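Local coordinates for acetoacetate decarboxylase (Sphingomonas wittichii, PDB 5UPB), which is an acetoacetate decarboxylase-like enzyme of the lyase class, whose family relatives decarboxylate acetoacetate through a Schiff base on a lysine, at residues M27-L32 against L53-V58; A60-S65 against G78-E83. All coordinates share one frame; numbering follows the deposited sequence.

Contacts 1 and 2 share strand 53-65, which pairs with strand 21-34 in contact 1 and, farther along, with strand 80-92 in contact 2. Their centres lie about 19 Å apart, on opposite sides of the chain's centre, yet side chains join them. Tyr57 OH of contact 1 is 2.6 Å from Glu83 OE2 of contact 2, a probable hydrogen bond, and Met27 SD packs 3.5 Å from Phe61 CZ. The other carboxylate oxygen of Glu83 forms a salt bridge with Lys121. A glutamate paired with Lys121 is consistent with the active-site region of this family, whose relatives use a lysine.

Contact 1 (M27-L32 against L53-V58); sequences MLTVYL and LCMAYV
Met27 lays its CE methyl over one face of the Tyr57 ring, 3.9 Å from the centroid and 22° off the normal, a CH-pi contact on an antiparallel strand pair of the curved acetoacetate decarboxylase beta fold. The sulfur, 5.2 Å from that centroid, lies oblique to the ring and makes this a Met-aromatic contact as well; the Met27 chain bends at chi2 and chi3, each close to -72°, which turns the methyl toward the ring. Thr29 and Tyr31 share this sheet face with Met55 and Tyr57. There Met55 CB sits 3.8 Å from Tyr31 CD1, with the two side chains running alongside one another, while Thr29 CG2 rests above the Tyr31 ring near its rim. Thr29 OG1 is buried and has no polar partner in the model.

Six backbone hydrogen bonds fix the register in the pairs Leu28-Val58, Val30-Ala56 and Leu32-Cys54, with N-H...O angles no lower than 156°. On the face of these six residues, Leu161 of strand 156-166 packs against Leu28, Val30 and Ala56. The Tyr31 hydroxyl is hydrogen-bonded to Arg175 N. Towards the end of the pair, Leu53 CD1 reaches back to within 3.4 Å of Leu32 O.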
loop_
_atom_site.group_PDB
_atom_site.type_symbol
_atom_site.label_atom_id
_atom_site.label_comp_id
_atom_site.label_asym_id
_atom_site.label_seq_id
_atom_site.Cartn_x
_atom_site.Cartn_y
_atom_site.Cartn_z
ATOM N N MET A 27 -9.344 -7.845 18.707
ATOM C CA MET A 27 -8.819 -9.134 18.265
ATOM C C MET A 27 -9.952 -9.991 17.723
ATOM O O MET A 27 -11.060 -10.010 18.284
ATOM C CB MET A 27 -8.168 -9.927 19.419
ATOM C CG MET A 27 -7.042 -9.195 20.121
ATOM S SD MET A 27 -5.611 -9.107 19.106
ATOM C CE MET A 27 -5.031 -10.788 19.186
ATOM N N LEU A 28 -9.654 -10.700 16.643
ATOM C CA LEU A 28 -10.462 -11.812 16.150
ATOM C C LEU A 28 -9.604 -13.063 16.237
ATOM O O LEU A 28 -8.503 -13.103 15.670
ATOM C CB LEU A 28 -10.917 -11.558 14.709
ATOM C CG LEU A 28 -11.478 -12.760 13.953
ATOM C CD1 LEU A 28 -12.751 -13.266 14.663
ATOM C CD2 LEU A 28 -11.804 -12.385 12.488
ATOM N N THR A 29 -10.083 -14.069 16.957
ATOM C CA THR A 29 -9.308 -15.273 17.202
ATOM C C THR A 29 -10.122 -16.530 16.923
ATOM O O THR A 29 -11.282 -16.647 17.350
ATOM C CB THR A 29 -8.799 -15.279 18.647
ATOM O OG1 THR A 29 -7.987 -14.114 18.854
ATOM C CG2 THR A 29 -7.984 -16.526 18.947
ATOM N N VAL A 30 -9.487 -17.478 16.224
ATOM C CA VAL A 30 -10.032 -18.800 15.994
ATOM C C VAL A 30 -9.052 -19.822 16.552
ATOM O O VAL A 30 -7.858 -19.814 16.216
ATOM C CB VAL A 30 -10.316 -19.055 14.517
ATOM C CG1 VAL A 30 -10.753 -20.514 14.322
ATOM C CG2 VAL A 30 -11.369 -18.085 14.042
ATOM N N TYR A 31 -9.557 -20.683 17.410
ATOM C CA TYR A 31 -8.778 -21.775 17.950
ATOM C C TYR A 31 -8.944 -23.023 17.091
ATOM O O TYR A 31 -10.025 -23.294 16.556
ATOM C CB TYR A 31 -9.210 -22.059 19.384
ATOM C CG TYR A 31 -8.920 -20.890 20.277
ATOM C CD1 TYR A 31 -7.611 -20.588 20.660
ATOM C CD2 TYR A 31 -9.956 -20.093 20.773
ATOM C CE1 TYR A 31 -7.335 -19.491 21.478
ATOM C CE2 TYR A 31 -9.686 -19.002 21.595
ATOM C CZ TYR A 31 -8.378 -18.719 21.960
ATOM O OH TYR A 31 -8.118 -17.654 22.788
ATOM N N LEU A 32 -7.841 -23.733 16.928
ATOM C CA LEU A 32 -7.720 -24.893 16.058
ATOM C C LEU A 32 -6.927 -25.974 16.768
ATOM O O LEU A 32 -6.137 -25.703 17.679
ATOM C CB LEU A 32 -6.944 -24.586 14.767
ATOM C CG LEU A 32 -7.257 -23.334 13.996
ATOM C CD1 LEU A 32 -6.176 -23.209 12.967
ATOM C CD2 LEU A 32 -8.622 -23.477 13.380
ATOM N N LEU A 53 -3.173 -27.798 19.955
ATOM C CA LEU A 53 -3.891 -26.531 19.975
ATOM C C LEU A 53 -3.049 -25.450 19.308
ATOM O O LEU A 53 -1.846 -25.358 19.550
ATOM C CB LEU A 53 -4.189 -26.103 21.406
ATOM C CG LEU A 53 -4.798 -24.693 21.551
ATOM C CD1 LEU A 53 -6.194 -24.580 20.892
ATOM C CD2 LEU A 53 -4.829 -24.257 22.999
ATOM N N CYS A 54 -3.685 -24.690 18.422
ATOM C CA CYS A 54 -3.134 -23.529 17.734
ATOM C C CYS A 54 -4.163 -22.431 17.840
ATOM O O CYS A 54 -5.352 -22.710 18.056
ATOM C CB CYS A 54 -2.845 -23.760 16.227
ATOM S SG CYS A 54 -1.732 -25.024 16.017
ATOM N N MET A 55 -3.700 -21.185 17.738
ATOM C CA MET A 55 -4.617 -20.056 17.630
ATOM C C MET A 55 -4.249 -19.268 16.383
ATOM O O MET A 55 -3.062 -18.998 16.131
ATOM C CB MET A 55 -4.622 -19.108 18.843
ATOM C CG MET A 55 -3.619 -18.086 18.922
ATOM S SD MET A 55 -4.084 -17.051 20.326
ATOM C CE MET A 55 -2.657 -17.317 21.353
ATOM N N ALA A 56 -5.251 -18.958 15.582
ATOM C CA ALA A 56 -5.125 -17.975 14.512
ATOM C C ALA A 56 -5.773 -16.670 14.973
ATOM O O ALA A 56 -6.840 -16.707 15.596
ATOM C CB ALA A 56 -5.808 -18.485 13.250
ATOM N N TYR A 57 -5.098 -15.526 14.754
ATOM C CA TYR A 57 -5.755 -14.253 15.031
ATOM C C TYR A 57 -5.467 -13.215 13.969
ATOM O O TYR A 57 -4.433 -13.237 13.290
ATOM C CB TYR A 57 -5.394 -13.663 16.423
ATOM C CG TYR A 57 -3.980 -13.147 16.605
ATOM C CD1 TYR A 57 -3.579 -11.928 16.080
ATOM C CD2 TYR A 57 -3.060 -13.869 17.327
ATOM C CE1 TYR A 57 -2.281 -11.465 16.265
ATOM C CE2 TYR A 57 -1.775 -13.414 17.520
ATOM C CZ TYR A 57 -1.391 -12.221 16.988
ATOM O OH TYR A 57 -0.120 -11.763 17.202
ATOM N N VAL A 58 -6.410 -12.284 13.866
ATOM C CA VAL A 58 -6.217 -11.023 13.168
ATOM C C VAL A 58 -6.592 -9.923 14.142
ATOM O O VAL A 58 -7.665 -9.982 14.756
ATOM C CB VAL A 58 -7.098 -10.903 11.912
ATOM C CG1 VAL A 58 -6.904 -9.539 11.291
ATOM C CG2 VAL A 58 -6.815 -12.049 10.958
#

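Contact 2 (A60-S65 against G78-E83); sequences AFQSTS and GAVYNE
The carbonyl oxygen of Ala79 is gripped from segment 60-65 by Ser63 N at 3.0 Å, whose N-H approaches from above the carbonyl plane, and weakly by Gln62 NE2 at 3.4 Å. The same Gln62 amide nitrogen donates to Thr64 OG1 at 2.9 Å, almost exactly within its own amide plane, which fixes the rotation of the group. Gln62 OE1 then accepts from His132 N and Asn135 ND2 of the second subunit, tying this strand end to the assembly. A water donates to Gly78 O and is hydrogen-bonded to Ser63 OG, joining the two segments where regular pairing stops.

Farther along, Phe61 and Tyr81 exchange two backbone bonds, the shorter from Phe61 N to Tyr81 O at 2.7 Å. Their rings are nearly parallel, with planes 5° apart, but slid so far that they barely overlap, the centroids being 5.0 Å apart. Phe61 CB sits over one face of the Tyr81 ring, 3.5 Å from its centroid. Tyr81 chi1 of 68°, which sets CG between the backbone N and the carbonyl carbon, brings the ring over Phe61 CB rather than over the Phe61 ring. Trp109 of helix 108-116 meets the Tyr81 ring roughly at right angles. A serine in place of Tyr81 would probably leave Phe61 CB uncovered and open a gap beside Trp109.

Two residues past Tyr81, Glu83 CB comes within 3.8 Å of Phe61 CE1. Bonded pairing at Phe61-Tyr81, flanked by non-hydrogen-bonded pairs Ala60-Asn82 and Gln62-Val80, is the alternation characteristic of antiparallel strands, here 53-65 and 80-92 of the acetoacetate decarboxylase fold.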
loop_
_atom_site.group_PDB
_atom_site.type_symbol
_atom_site.label_atom_id
_atom_site.label_comp_id
_atom_site.label_asym_id
_atom_site.label_seq_id
_atom_site.Cartn_x
_atom_site.Cartn_y
_atom_site.Cartn_z
ATOM N N ALA A 60 -6.227 -5.512 15.289
ATOM C CA ALA A 60 -5.890 -4.102 15.099
ATOM C C ALA A 60 -5.313 -3.564 16.394
ATOM O O ALA A 60 -6.003 -3.545 17.430
ATOM C CB ALA A 60 -7.140 -3.319 14.661
ATOM N N PHE A 61 -4.050 -3.134 16.334
ATOM C CA PHE A 61 -3.256 -2.784 17.498
ATOM C C PHE A 61 -2.936 -1.301 17.513
ATOM O O PHE A 61 -2.756 -0.660 16.473
ATOM C CB PHE A 61 -1.931 -3.581 17.545
ATOM C CG PHE A 61 -2.097 -5.034 17.751
ATOM C CD1 PHE A 61 -2.483 -5.851 16.704
ATOM C CD2 PHE A 61 -1.910 -5.594 19.004
ATOM C CE1 PHE A 61 -2.680 -7.243 16.917
ATOM C CE2 PHE A 61 -2.109 -6.947 19.210
ATOM C CZ PHE A 61 -2.497 -7.764 18.160
ATOM N N GLN A 62 -2.812 -0.784 18.720
ATOM C CA GLN A 62 -2.415 0.602 18.955
ATOM C C GLN A 62 -1.391 0.610 20.086
ATOM O O GLN A 62 -1.713 0.257 21.237
ATOM C CB GLN A 62 -3.647 1.442 19.282
ATOM C CG GLN A 62 -3.399 2.945 19.298
ATOM C CD GLN A 62 -2.800 3.401 20.605
ATOM O OE1 GLN A 62 -3.443 3.376 21.653
ATOM N NE2 GLN A 62 -1.556 3.783 20.564
ATOM N N SER A 63 -0.147 0.989 19.780
ATOM C CA SER A 63 0.935 0.943 20.757
ATOM C C SER A 63 1.450 2.350 21.059
ATOM O O SER A 63 1.351 3.267 20.233
ATOM C CB SER A 63 2.083 0.057 20.273
ATOM O OG SER A 63 2.655 0.626 19.113
ATOM N N THR A 64 1.936 2.517 22.289
ATOM C CA THR A 64 2.409 3.793 22.814
ATOM C C THR A 64 3.611 3.586 23.723
ATOM O O THR A 64 3.564 2.775 24.656
ATOM C CB THR A 64 1.314 4.494 23.603
ATOM O OG1 THR A 64 0.169 4.635 22.772
ATOM C CG2 THR A 64 1.764 5.850 24.071
ATOM N N SER A 65 4.638 4.405 23.515
ATOM C CA SER A 65 5.828 4.392 24.353
ATOM C C SER A 65 5.563 5.168 25.631
ATOM O O SER A 65 5.011 6.274 25.601
ATOM C CB SER A 65 7.010 5.027 23.614
ATOM O OG SER A 65 8.142 5.164 24.448
ATOM N N GLY A 78 2.790 5.889 13.114
ATOM C CA GLY A 78 3.683 5.192 14.004
ATOM C C GLY A 78 3.064 4.650 15.251
ATOM O O GLY A 78 3.760 4.030 16.056
ATOM N N ALA A 79 1.750 4.775 15.385
ATOM C CA ALA A 79 1.058 4.417 16.625
ATOM C C ALA A 79 0.041 3.305 16.453
ATOM O O ALA A 79 -0.553 2.852 17.472
ATOM C CB ALA A 79 0.350 5.651 17.181
ATOM N N VAL A 80 -0.174 2.830 15.218
ATOM C CA VAL A 80 -1.170 1.801 14.936
ATOM C C VAL A 80 -0.597 0.816 13.959
ATOM O O VAL A 80 0.205 1.173 13.084
ATOM C CB VAL A 80 -2.495 2.373 14.374
ATOM C CG1 VAL A 80 -3.223 3.183 15.454
ATOM C CG2 VAL A 80 -2.247 3.257 13.152
ATOM N N TYR A 81 -1.027 -0.428 14.102
ATOM C CA TYR A 81 -0.680 -1.455 13.129
ATOM C C TYR A 81 -1.691 -2.583 13.197
ATOM O O TYR A 81 -2.390 -2.754 14.189
ATOM C CB TYR A 81 0.719 -1.975 13.354
ATOM C CG TYR A 81 0.921 -2.766 14.627
ATOM C CD1 TYR A 81 1.276 -2.125 15.813
ATOM C CD2 TYR A 81 0.778 -4.149 14.650
ATOM C CE1 TYR A 81 1.514 -2.845 16.979
ATOM C CE2 TYR A 81 0.989 -4.874 15.849
ATOM C CZ TYR A 81 1.388 -4.214 16.975
ATOM O OH TYR A 81 1.635 -4.873 18.167
ATOM N N ASN A 82 -1.752 -3.349 12.116
ATOM C CA ASN A 82 -2.545 -4.559 12.084
ATOM C C ASN A 82 -1.627 -5.759 12.008
ATOM O O ASN A 82 -0.544 -5.699 11.408
ATOM C CB ASN A 82 -3.486 -4.553 10.900
ATOM C CG ASN A 82 -4.322 -3.325 10.873
ATOM O OD1 ASN A 82 -5.168 -3.143 11.735
ATOM N ND2 ASN A 82 -3.980 -2.396 9.996
ATOM N N GLU A 83 -2.114 -6.868 12.537
ATOM C CA GLU A 83 -1.300 -8.066 12.628
ATOM C C GLU A 83 -2.152 -9.318 12.536
ATOM O O GLU A 83 -3.271 -9.374 13.071
ATOM C CB GLU A 83 -0.525 -8.067 13.931
ATOM C CG GLU A 83 0.396 -9.249 14.128
ATOM C CD GLU A 83 1.303 -9.051 15.352
ATOM O OE1 GLU A 83 2.314 -8.330 15.229
ATOM O OE2 GLU A 83 0.995 -9.571 16.443
HETATM O O HOH W 1 3.952 3.046 18.539
#